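Local coordinates for protein N-acetylgalactosaminyltransferase 7 (Homo sapiens, PDB 6IWR) that is a glycosyltransferase of the GT-A type that joins a family 2 domain to a ricin-type beta-trefoil lectin domain, at residues Leu147-Val152 against Asn249-Leu254; Gln235-Leu240 against Ile334-Phe339; Leu467-Val472 against Arg512-Asn517. All blocks are in the same frame, centred on the assembly; numbering follows the deposited sequence.

Interaction 1 (Leu147-Val152 against Asn249-Leu254); sequences LTSSVV and NWYAPL
The phenol of Y251 reaches from the N-terminal end of the helix that runs on to residue 260 to the start of strand 149-155, making a buried helix-to-sheet contact held mainly by its hydroxyl. Y251 OH is used twice. It donates to the carbonyl of L147, at 2.7 Å between Y251 OH and L147 O, and receives the hydroxyl of S149, at 2.8 Å between S149 OG and Y251 OH. The L147 carbonyl is met at a C=O...donor angle of 141°, with the donor tilted 20° from the carbonyl plane, and L147 O lies at the edge of the Y251 ring. S149 OG comes to the same ring obliquely, while S149 CB sits by its edge, 3.8 Å from Y251 CE1.

With CG anti to the backbone N (chi1 -173°), the Y251 ring extends across to the strand, and the two bonds fix where its hydroxyl sits. Two residues along the strand, V151 points to the helix side as S149 does; V151 CG1 meets the edge of the W250 indole, 4.3 Å from W250 CH2. The nitrogen of that indole, NE1, bonds to T174 OG1, and W250 O accepts from S376 OG, so W250 is tied down on both its ring and its backbone. The ring of Y178 meets that of Y251 at a shallow angle. L179 and I182 of strand 179-186 also touch V151.

Strand 149-155 runs parallel to strand 179-186 on one flank and to strand 236-240 on the other. A helix lying over such a parallel core belongs to the Rossmann-like alpha/beta layering of the GT-A fold.

Interaction 2 (Gln235-Leu240 against Ile334-Phe339); sequences QVLIYL and IEREFF
The carbonyl oxygen of Q235 is gripped twice: R336 N donates to it nearly straight (170°), at 2.9 Å between R336 N and Q235 O, and a water donates as well. The same water is only weakly linked to E337 N. Two residues further on, L237 forms an antiparallel hydrogen-bonded pair with I334. L237 N gives to I334 O at 2.9 Å, and I334 N returns the bond to L237 O at 3.1 Å.

After this bridge strand 332-335 passes straight into helix 336-342. E335 is its N-cap: the side chain bends at chi2 so that E335 OE1 takes the amide of F338, at 3.0 Å between F338 N and E335 OE1, while OE2 forms a salt bridge with R262.

Over the strand, L237 CG lies 3.7 Å from R336 CG, the aliphatic part of an extended chain whose guanidinium is held by A228 O through NH2. L237 CD1 comes to the edge of the F339 ring, 3.8 Å from F339 CD2. The Y239 hydroxyl meets the same edge, with Y239 OH 3.5 Å from F339 CE2, and bonds to R224 O.

The carbonyls of Q235, L237 and I334 are thus engaged and the F338 amide is capped by E335, while the rim of F339 takes both a leucine methyl and a hydroxyl whose polar need is met by R224 O.

Interaction 3 (Leu467-Val472 against Arg512-Asn517); sequences LPPKNV and RINEAN
E515 lies just past a strand of the ricin-type beta-trefoil domain, on a type I turn from N514 to N517, and its side chain crosses that of K470. E515 CB starts 3.8 Å from K470 O. E515 CG stays near that carbonyl and also meets V472 CG2, at 4.1 Å. The chain is extended beyond CG, which carries the carboxylate to the lysine: E515 CD is 3.9 Å from K470 CB, OE2 lies over K470 CB and CD, and OE1 faces K470 CE. The opposite charges would probably attract, though K470 NZ and E515 OE1 are 4.6 Å apart. Both residues are exposed, so the attraction is probably modest.

Two backbone bonds join the segments. E515 N donates to K470 O at 3.0 Å (164°), and V472 N donates to I513 O at 2.7 Å, on either side of the antiparallel, non-hydrogen-bonded pair N471 and N514. This pairing sets strand 471-474 beside strand 511-514. V472 and I513 lie side by side, and V472 CB touches I513 CG2.

The side chains of N471 and N514 diverge. N471 turns to R512, its amide 70° from the guanidinium plane, and N471 OD1 stands at the guanidinium edge. Their hydrogen bonds go to other residues: N471 ND2 to A422 O, and R512 NH1 to Y522 O. N514 instead turns its amide to the ring of P469, its OD1 near P469 CB and its ND2 near P469 CG. Beyond it the turn ends the contact with a methyl, A516 CB, 3.8 Å from P469 CG.

In the fold
Interactions 1 and 2 are neighbours in one sheet: strands 149-155 and 236-240 run side by side, the contact centres are about 10 Å apart, and the segments alternate along the chain. T148 joins them twice, with its N probably bonded to Q235 OE1 (2.7 Å) and its O to V236 N (2.8 Å). Toward the other end of strand 236-240, the side chain of Y239 lies about 12 Å from the bound manganese, so even this residue stands well short of the metal. Interaction 3 belongs to the other side of the chain, its centre about 46 Å from that of interaction 1 and 42 Å from that of interaction 2.

Interaction 1 (Leu147-Val152 against Asn249-Leu254)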
loop_
_atom_site.group_PDB
_atom_site.type_symbol
_atom_site.label_atom_id
_atom_site.label_comp_id
_atom_site.label_asym_id
_atom_site.label_seq_id
_atom_site.Cartn_x
_atom_site.Cartn_y
_atom_site.Cartn_z
ATOM N N LEU A 147 -39.730 22.396 7.819
ATOM C CA LEU A 147 -39.712 21.509 8.967
ATOM C C LEU A 147 -38.520 21.801 9.855
ATOM O O LEU A 147 -37.484 22.209 9.383
ATOM C CB LEU A 147 -39.598 20.068 8.500
ATOM C CG LEU A 147 -40.767 19.145 8.175
ATOM C CD1 LEU A 147 -42.118 19.777 8.362
ATOM C CD2 LEU A 147 -40.641 18.568 6.785
ATOM N N THR A 148 -38.662 21.575 11.148
ATOM C CA THR A 148 -37.522 21.629 12.058
ATOM C C THR A 148 -36.674 20.355 11.939
ATOM O O THR A 148 -37.088 19.362 11.341
ATOM C CB THR A 148 -38.003 21.795 13.488
ATOM O OG1 THR A 148 -38.749 20.627 13.867
ATOM C CG2 THR A 148 -38.896 23.031 13.612
ATOM N N SER A 149 -35.476 20.361 12.527
ATOM C CA SER A 149 -34.619 19.184 12.419
ATOM C C SER A 149 -33.851 18.896 13.700
ATOM O O SER A 149 -33.392 19.811 14.402
ATOM C CB SER A 149 -33.607 19.321 11.259
ATOM O OG SER A 149 -34.276 19.370 10.011
ATOM N N SER A 150 -33.683 17.608 13.981
ATOM C CA SER A 150 -32.655 17.140 14.902
ATOM C C SER A 150 -31.455 16.706 14.065
ATOM O O SER A 150 -31.596 15.820 13.214
ATOM C CB SER A 150 -33.186 15.978 15.744
ATOM O OG SER A 150 -34.322 16.365 16.521
ATOM N N VAL A 151 -30.294 17.332 14.245
ATOM C CA VAL A 151 -29.102 16.775 13.610
ATOM C C VAL A 151 -28.478 15.787 14.587
ATOM O O VAL A 151 -28.281 16.098 15.771
ATOM C CB VAL A 151 -28.094 17.860 13.149
ATOM C CG1 VAL A 151 -28.771 19.127 12.633
ATOM C CG2 VAL A 151 -27.048 18.192 14.198
ATOM N N VAL A 152 -28.213 14.572 14.116
ATOM C CA VAL A 152 -27.593 13.552 14.948
ATOM C C VAL A 152 -26.218 13.259 14.378
ATOM O O VAL A 152 -26.059 13.110 13.162
ATOM C CB VAL A 152 -28.457 12.281 15.059
ATOM C CG1 VAL A 152 -29.942 12.598 14.814
ATOM C CG2 VAL A 152 -27.999 11.292 14.129
ATOM N N ASN A 249 -26.007 28.414 3.991
ATOM C CA ASN A 249 -27.353 28.120 3.515
ATOM C C ASN A 249 -27.459 26.683 3.019
ATOM O O ASN A 249 -27.892 26.424 1.891
ATOM C CB ASN A 249 -27.791 29.099 2.432
ATOM C CG ASN A 249 -29.242 28.945 2.097
ATOM O OD1 ASN A 249 -30.015 28.461 2.919
ATOM N ND2 ASN A 249 -29.629 29.341 0.896
ATOM N N TRP A 250 -27.059 25.738 3.885
ATOM C CA TRP A 250 -27.210 24.317 3.586
ATOM C C TRP A 250 -28.578 23.804 3.953
ATOM O O TRP A 250 -28.995 22.761 3.432
ATOM C CB TRP A 250 -26.188 23.456 4.334
ATOM C CG TRP A 250 -26.395 23.453 5.825
ATOM C CD1 TRP A 250 -26.179 24.502 6.676
ATOM C CD2 TRP A 250 -26.851 22.356 6.650
ATOM N NE1 TRP A 250 -26.452 24.124 7.975
ATOM C CE2 TRP A 250 -26.876 22.824 7.989
ATOM C CE3 TRP A 250 -27.222 21.023 6.391
ATOM C CZ2 TRP A 250 -27.268 22.018 9.066
ATOM C CZ3 TRP A 250 -27.618 20.217 7.473
ATOM C CH2 TRP A 250 -27.636 20.726 8.791
ATOM N N TYR A 251 -29.284 24.516 4.824
ATOM C CA TYR A 251 -30.451 23.960 5.483
ATOM C C TYR A 251 -31.698 24.050 4.609
ATOM O O TYR A 251 -32.425 23.062 4.447
ATOM C CB TYR A 251 -30.668 24.659 6.820
ATOM C CG TYR A 251 -31.762 24.005 7.612
ATOM C CD1 TYR A 251 -31.481 22.941 8.453
ATOM C CD2 TYR A 251 -33.102 24.421 7.484
ATOM C CE1 TYR A 251 -32.492 22.308 9.169
ATOM C CE2 TYR A 251 -34.118 23.794 8.191
ATOM C CZ TYR A 251 -33.802 22.734 9.030
ATOM O OH TYR A 251 -34.782 22.096 9.746
ATOM N N ALA A 252 -31.986 25.222 4.060
ATOM C CA ALA A 252 -33.233 25.388 3.309
ATOM C C ALA A 252 -33.272 24.505 2.067
ATOM O O ALA A 252 -34.239 23.747 1.893
ATOM C CB ALA A 252 -33.429 26.870 2.965
ATOM N N PRO A 253 -32.289 24.544 1.184
ATOM C CA PRO A 253 -32.258 23.581 0.066
ATOM C C PRO A 253 -32.461 22.131 0.502
ATOM O O PRO A 253 -33.173 21.378 -0.175
ATOM C CB PRO A 253 -30.859 23.789 -0.543
ATOM C CG PRO A 253 -30.220 24.933 0.233
ATOM C CD PRO A 253 -30.988 25.170 1.466
ATOM N N LEU A 254 -31.860 21.722 1.627
ATOM C CA LEU A 254 -31.916 20.318 2.023
ATOM C C LEU A 254 -33.283 19.934 2.583
ATOM O O LEU A 254 -33.780 18.829 2.331
ATOM C CB LEU A 254 -30.827 20.025 3.053
ATOM C CG LEU A 254 -30.623 18.568 3.467
ATOM C CD1 LEU A 254 -29.792 17.839 2.460
ATOM C CD2 LEU A 254 -29.958 18.512 4.793
#

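Interaction 2 (Gln235-Leu240 against Ile334-Phe339)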
loop_
_atom_site.group_PDB
_atom_site.type_symbol
_atom_site.label_atom_id
_atom_site.label_comp_id
_atom_site.label_asym_id
_atom_site.label_seq_id
_atom_site.Cartn_x
_atom_site.Cartn_y
_atom_site.Cartn_z
ATOM N N GLN A 235 -38.612 17.621 13.472
ATOM C CA GLN A 235 -39.469 16.961 12.513
ATOM C C GLN A 235 -38.672 16.119 11.522
ATOM O O GLN A 235 -39.132 15.036 11.142
ATOM C CB GLN A 235 -40.323 18.003 11.799
ATOM C CG GLN A 235 -41.225 18.775 12.751
ATOM C CD GLN A 235 -41.894 19.958 12.092
ATOM O OE1 GLN A 235 -41.224 20.780 11.456
ATOM N NE2 GLN A 235 -43.226 20.051 12.229
ATOM N N VAL A 236 -37.481 16.561 11.096
ATOM C CA VAL A 236 -36.668 15.704 10.244
ATOM C C VAL A 236 -35.362 15.400 10.954
ATOM O O VAL A 236 -34.852 16.214 11.729
ATOM C CB VAL A 236 -36.413 16.281 8.828
ATOM C CG1 VAL A 236 -37.439 17.343 8.460
ATOM C CG2 VAL A 236 -34.981 16.737 8.628
ATOM N N LEU A 237 -34.853 14.186 10.722
ATOM C CA LEU A 237 -33.517 13.796 11.152
ATOM C C LEU A 237 -32.503 14.182 10.084
ATOM O O LEU A 237 -32.720 13.923 8.899
ATOM C CB LEU A 237 -33.453 12.295 11.407
ATOM C CG LEU A 237 -34.371 11.766 12.511
ATOM C CD1 LEU A 237 -34.491 10.258 12.408
ATOM C CD2 LEU A 237 -33.796 12.193 13.888
ATOM N N ILE A 238 -31.417 14.834 10.488
ATOM C CA ILE A 238 -30.304 15.103 9.589
ATOM C C ILE A 238 -29.099 14.404 10.185
ATOM O O ILE A 238 -28.614 14.803 11.249
ATOM C CB ILE A 238 -30.022 16.600 9.404
ATOM C CG1 ILE A 238 -31.291 17.366 9.011
ATOM C CG2 ILE A 238 -28.906 16.794 8.331
ATOM C CD1 ILE A 238 -31.035 18.808 8.611
ATOM N N TYR A 239 -28.612 13.369 9.505
ATOM C CA TYR A 239 -27.404 12.686 9.942
ATOM C C TYR A 239 -26.164 13.361 9.368
ATOM O O TYR A 239 -26.154 13.795 8.212
ATOM C CB TYR A 239 -27.450 11.209 9.529
ATOM C CG TYR A 239 -28.457 10.427 10.313
ATOM C CD1 TYR A 239 -28.103 9.827 11.512
ATOM C CD2 TYR A 239 -29.774 10.312 9.868
ATOM C CE1 TYR A 239 -29.042 9.115 12.270
ATOM C CE2 TYR A 239 -30.720 9.613 10.605
ATOM C CZ TYR A 239 -30.350 9.016 11.816
ATOM O OH TYR A 239 -31.279 8.319 12.575
ATOM N N LEU A 240 -25.110 13.420 10.188
ATOM C CA LEU A 240 -23.837 14.065 9.877
ATOM C C LEU A 240 -22.693 13.265 10.485
ATOM O O LEU A 240 -22.761 12.908 11.663
ATOM C CB LEU A 240 -23.805 15.493 10.444
ATOM C CG LEU A 240 -23.905 16.707 9.514
ATOM C CD1 LEU A 240 -24.592 16.343 8.247
ATOM C CD2 LEU A 240 -24.636 17.833 10.202
ATOM N N ILE A 334 -34.100 12.732 6.376
ATOM C CA ILE A 334 -35.430 12.161 6.173
ATOM C C ILE A 334 -36.351 12.740 7.217
ATOM O O ILE A 334 -35.936 13.050 8.337
ATOM C CB ILE A 334 -35.542 10.623 6.301
ATOM C CG1 ILE A 334 -34.414 10.002 7.077
ATOM C CG2 ILE A 334 -35.805 9.901 4.968
ATOM C CD1 ILE A 334 -34.535 8.479 6.832
ATOM N N GLU A 335 -37.636 12.811 6.855
ATOM C CA GLU A 335 -38.647 13.091 7.856
ATOM C C GLU A 335 -38.634 11.968 8.887
ATOM O O GLU A 335 -38.508 10.789 8.548
ATOM C CB GLU A 335 -40.010 13.234 7.201
ATOM C CG GLU A 335 -41.033 13.958 8.033
ATOM C CD GLU A 335 -42.286 13.124 8.222
ATOM O OE1 GLU A 335 -42.131 11.948 8.635
ATOM O OE2 GLU A 335 -43.406 13.640 7.932
ATOM N N ARG A 336 -38.693 12.319 10.153
ATOM C CA ARG A 336 -38.447 11.355 11.201
ATOM C C ARG A 336 -39.432 10.198 11.277
ATOM O O ARG A 336 -39.053 9.076 11.514
ATOM C CB ARG A 336 -38.362 12.068 12.538
ATOM C CG ARG A 336 -37.812 11.206 13.639
ATOM C CD ARG A 336 -38.112 11.812 14.972
ATOM N NE ARG A 336 -37.653 10.980 16.052
ATOM C CZ ARG A 336 -38.457 10.251 16.793
ATOM N NH1 ARG A 336 -39.742 10.258 16.539
ATOM N NH2 ARG A 336 -37.975 9.516 17.766
ATOM N N GLU A 337 -40.704 10.489 11.103
ATOM C CA GLU A 337 -41.713 9.463 11.096
ATOM C C GLU A 337 -41.523 8.516 9.931
ATOM O O GLU A 337 -41.700 7.323 10.064
ATOM C CB GLU A 337 -43.086 10.104 11.030
ATOM C CG GLU A 337 -43.962 9.811 12.222
ATOM C CD GLU A 337 -45.423 10.053 11.936
ATOM O OE1 GLU A 337 -45.755 11.129 11.394
ATOM O OE2 GLU A 337 -46.240 9.168 12.257
ATOM N N PHE A 338 -41.184 9.070 8.779
ATOM C CA PHE A 338 -41.003 8.287 7.575
ATOM C C PHE A 338 -39.865 7.289 7.677
ATOM O O PHE A 338 -40.014 6.148 7.310
ATOM C CB PHE A 338 -40.757 9.219 6.409
ATOM C CG PHE A 338 -40.662 8.529 5.101
ATOM C CD1 PHE A 338 -41.711 7.788 4.624
ATOM C CD2 PHE A 338 -39.529 8.628 4.349
ATOM C CE1 PHE A 338 -41.623 7.153 3.416
ATOM C CE2 PHE A 338 -39.436 8.002 3.137
ATOM C CZ PHE A 338 -40.482 7.262 2.674
ATOM N N PHE A 339 -38.734 7.723 8.210
ATOM C CA PHE A 339 -37.672 6.807 8.581
ATOM C C PHE A 339 -38.203 5.710 9.498
ATOM O O PHE A 339 -37.904 4.528 9.304
ATOM C CB PHE A 339 -36.537 7.575 9.249
ATOM C CG PHE A 339 -35.254 6.838 9.250
ATOM C CD1 PHE A 339 -35.043 5.821 8.345
ATOM C CD2 PHE A 339 -34.257 7.153 10.155
ATOM C CE1 PHE A 339 -33.854 5.141 8.333
ATOM C CE2 PHE A 339 -33.063 6.476 10.155
ATOM C CZ PHE A 339 -32.856 5.468 9.239
HETATM O O HOH W 1 -41.687 13.745 11.759
#

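Interaction 3 (Leu467-Val472 against Arg512-Asn517)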
loop_
_atom_site.group_PDB
_atom_site.type_symbol
_atom_site.label_atom_id
_atom_site.label_comp_id
_atom_site.label_asym_id
_atom_site.label_seq_id
_atom_site.Cartn_x
_atom_site.Cartn_y
_atom_site.Cartn_z
ATOM N N LEU A 467 -23.755 -5.703 -16.515
ATOM C CA LEU A 467 -24.114 -6.939 -15.833
ATOM C C LEU A 467 -23.018 -7.980 -16.053
ATOM O O LEU A 467 -22.555 -8.143 -17.187
ATOM C CB LEU A 467 -25.440 -7.465 -16.358
ATOM C CG LEU A 467 -26.734 -6.996 -15.677
ATOM C CD1 LEU A 467 -26.460 -5.775 -14.783
ATOM C CD2 LEU A 467 -27.868 -6.741 -16.685
ATOM N N PRO A 468 -22.580 -8.701 -15.022
ATOM C CA PRO A 468 -21.447 -9.614 -15.204
ATOM C C PRO A 468 -21.916 -10.945 -15.745
ATOM O O PRO A 468 -23.044 -11.362 -15.455
ATOM C CB PRO A 468 -20.896 -9.769 -13.783
ATOM C CG PRO A 468 -22.150 -9.759 -12.939
ATOM C CD PRO A 468 -23.043 -8.704 -13.616
ATOM N N PRO A 469 -21.089 -11.636 -16.533
ATOM C CA PRO A 469 -21.439 -12.997 -16.954
ATOM C C PRO A 469 -21.519 -13.949 -15.768
ATOM O O PRO A 469 -20.843 -13.769 -14.753
ATOM C CB PRO A 469 -20.292 -13.383 -17.897
ATOM C CG PRO A 469 -19.702 -12.100 -18.351
ATOM C CD PRO A 469 -19.880 -11.142 -17.213
ATOM N N LYS A 470 -22.358 -14.973 -15.910
ATOM C CA LYS A 470 -22.440 -16.041 -14.925
ATOM C C LYS A 470 -21.069 -16.664 -14.734
ATOM O O LYS A 470 -20.205 -16.525 -15.604
ATOM C CB LYS A 470 -23.436 -17.105 -15.370
ATOM C CG LYS A 470 -24.876 -16.656 -15.325
ATOM C CD LYS A 470 -25.758 -17.472 -16.270
ATOM C CE LYS A 470 -26.098 -16.646 -17.508
ATOM N NZ LYS A 470 -27.334 -17.115 -18.203
ATOM N N ASN A 471 -20.839 -17.336 -13.610
ATOM C CA ASN A 471 -19.572 -18.029 -13.403
ATOM C C ASN A 471 -19.645 -19.444 -13.960
ATOM O O ASN A 471 -20.686 -20.095 -13.876
ATOM C CB ASN A 471 -19.214 -18.091 -11.919
ATOM C CG ASN A 471 -18.784 -16.758 -11.375
ATOM O OD1 ASN A 471 -18.105 -15.982 -12.061
ATOM N ND2 ASN A 471 -19.183 -16.465 -10.137
ATOM N N VAL A 472 -18.542 -19.915 -14.534
ATOM C CA VAL A 472 -18.409 -21.350 -14.776
ATOM C C VAL A 472 -18.056 -22.070 -13.483
ATOM O O VAL A 472 -18.685 -23.069 -13.117
ATOM C CB VAL A 472 -17.364 -21.647 -15.871
ATOM C CG1 VAL A 472 -17.220 -23.155 -16.032
ATOM C CG2 VAL A 472 -17.764 -21.020 -17.185
ATOM N N ARG A 512 -12.450 -16.684 -9.845
ATOM C CA ARG A 512 -13.631 -17.176 -10.537
ATOM C C ARG A 512 -13.366 -17.103 -12.030
ATOM O O ARG A 512 -12.650 -16.216 -12.507
ATOM C CB ARG A 512 -14.922 -16.394 -10.175
ATOM C CG ARG A 512 -14.782 -14.898 -10.291
ATOM C CD ARG A 512 -15.841 -14.157 -9.517
ATOM N NE ARG A 512 -16.475 -13.192 -10.393
ATOM C CZ ARG A 512 -16.037 -11.951 -10.586
ATOM N NH1 ARG A 512 -14.950 -11.496 -9.936
ATOM N NH2 ARG A 512 -16.697 -11.158 -11.428
ATOM N N ILE A 513 -13.921 -18.059 -12.763
ATOM C CA ILE A 513 -13.851 -18.064 -14.215
ATOM C C ILE A 513 -15.245 -17.826 -14.775
ATOM O O ILE A 513 -16.214 -18.477 -14.368
ATOM C CB ILE A 513 -13.249 -19.368 -14.766
ATOM C CG1 ILE A 513 -12.800 -19.146 -16.208
ATOM C CG2 ILE A 513 -14.266 -20.452 -14.775
ATOM C CD1 ILE A 513 -12.251 -20.359 -16.824
ATOM N N ASN A 514 -15.314 -16.909 -15.731
ATOM C CA ASN A 514 -16.491 -16.436 -16.438
ATOM C C ASN A 514 -16.984 -17.428 -17.473
ATOM O O ASN A 514 -16.214 -18.198 -18.046
ATOM C CB ASN A 514 -16.140 -15.173 -17.224
ATOM C CG ASN A 514 -16.700 -13.988 -16.623
ATOM O OD1 ASN A 514 -17.552 -14.094 -15.736
ATOM N ND2 ASN A 514 -16.270 -12.821 -17.090
ATOM N N GLU A 515 -18.271 -17.310 -17.798
ATOM C CA GLU A 515 -18.731 -17.799 -19.092
ATOM C C GLU A 515 -18.143 -16.994 -20.244
ATOM O O GLU A 515 -18.217 -17.438 -21.395
ATOM C CB GLU A 515 -20.248 -17.765 -19.194
ATOM C CG GLU A 515 -20.960 -18.863 -18.431
ATOM C CD GLU A 515 -22.455 -18.858 -18.701
ATOM O OE1 GLU A 515 -22.936 -17.890 -19.338
ATOM O OE2 GLU A 515 -23.138 -19.823 -18.294
ATOM N N ALA A 516 -17.577 -15.816 -19.972
ATOM C CA ALA A 516 -16.896 -15.038 -20.997
ATOM C C ALA A 516 -15.421 -15.389 -21.099
ATOM O O ALA A 516 -14.673 -14.716 -21.820
ATOM C CB ALA A 516 -17.058 -13.543 -20.735
ATOM N N ASN A 517 -14.981 -16.427 -20.396
ATOM C CA ASN A 517 -13.595 -16.840 -20.447
ATOM C C ASN A 517 -12.682 -15.859 -19.709
ATOM O O ASN A 517 -11.503 -15.726 -20.041
ATOM C CB ASN A 517 -13.162 -17.022 -21.902
ATOM C CG ASN A 517 -13.930 -18.139 -22.595
ATOM O OD1 ASN A 517 -13.843 -19.289 -22.190
ATOM N ND2 ASN A 517 -14.670 -17.811 -23.644
#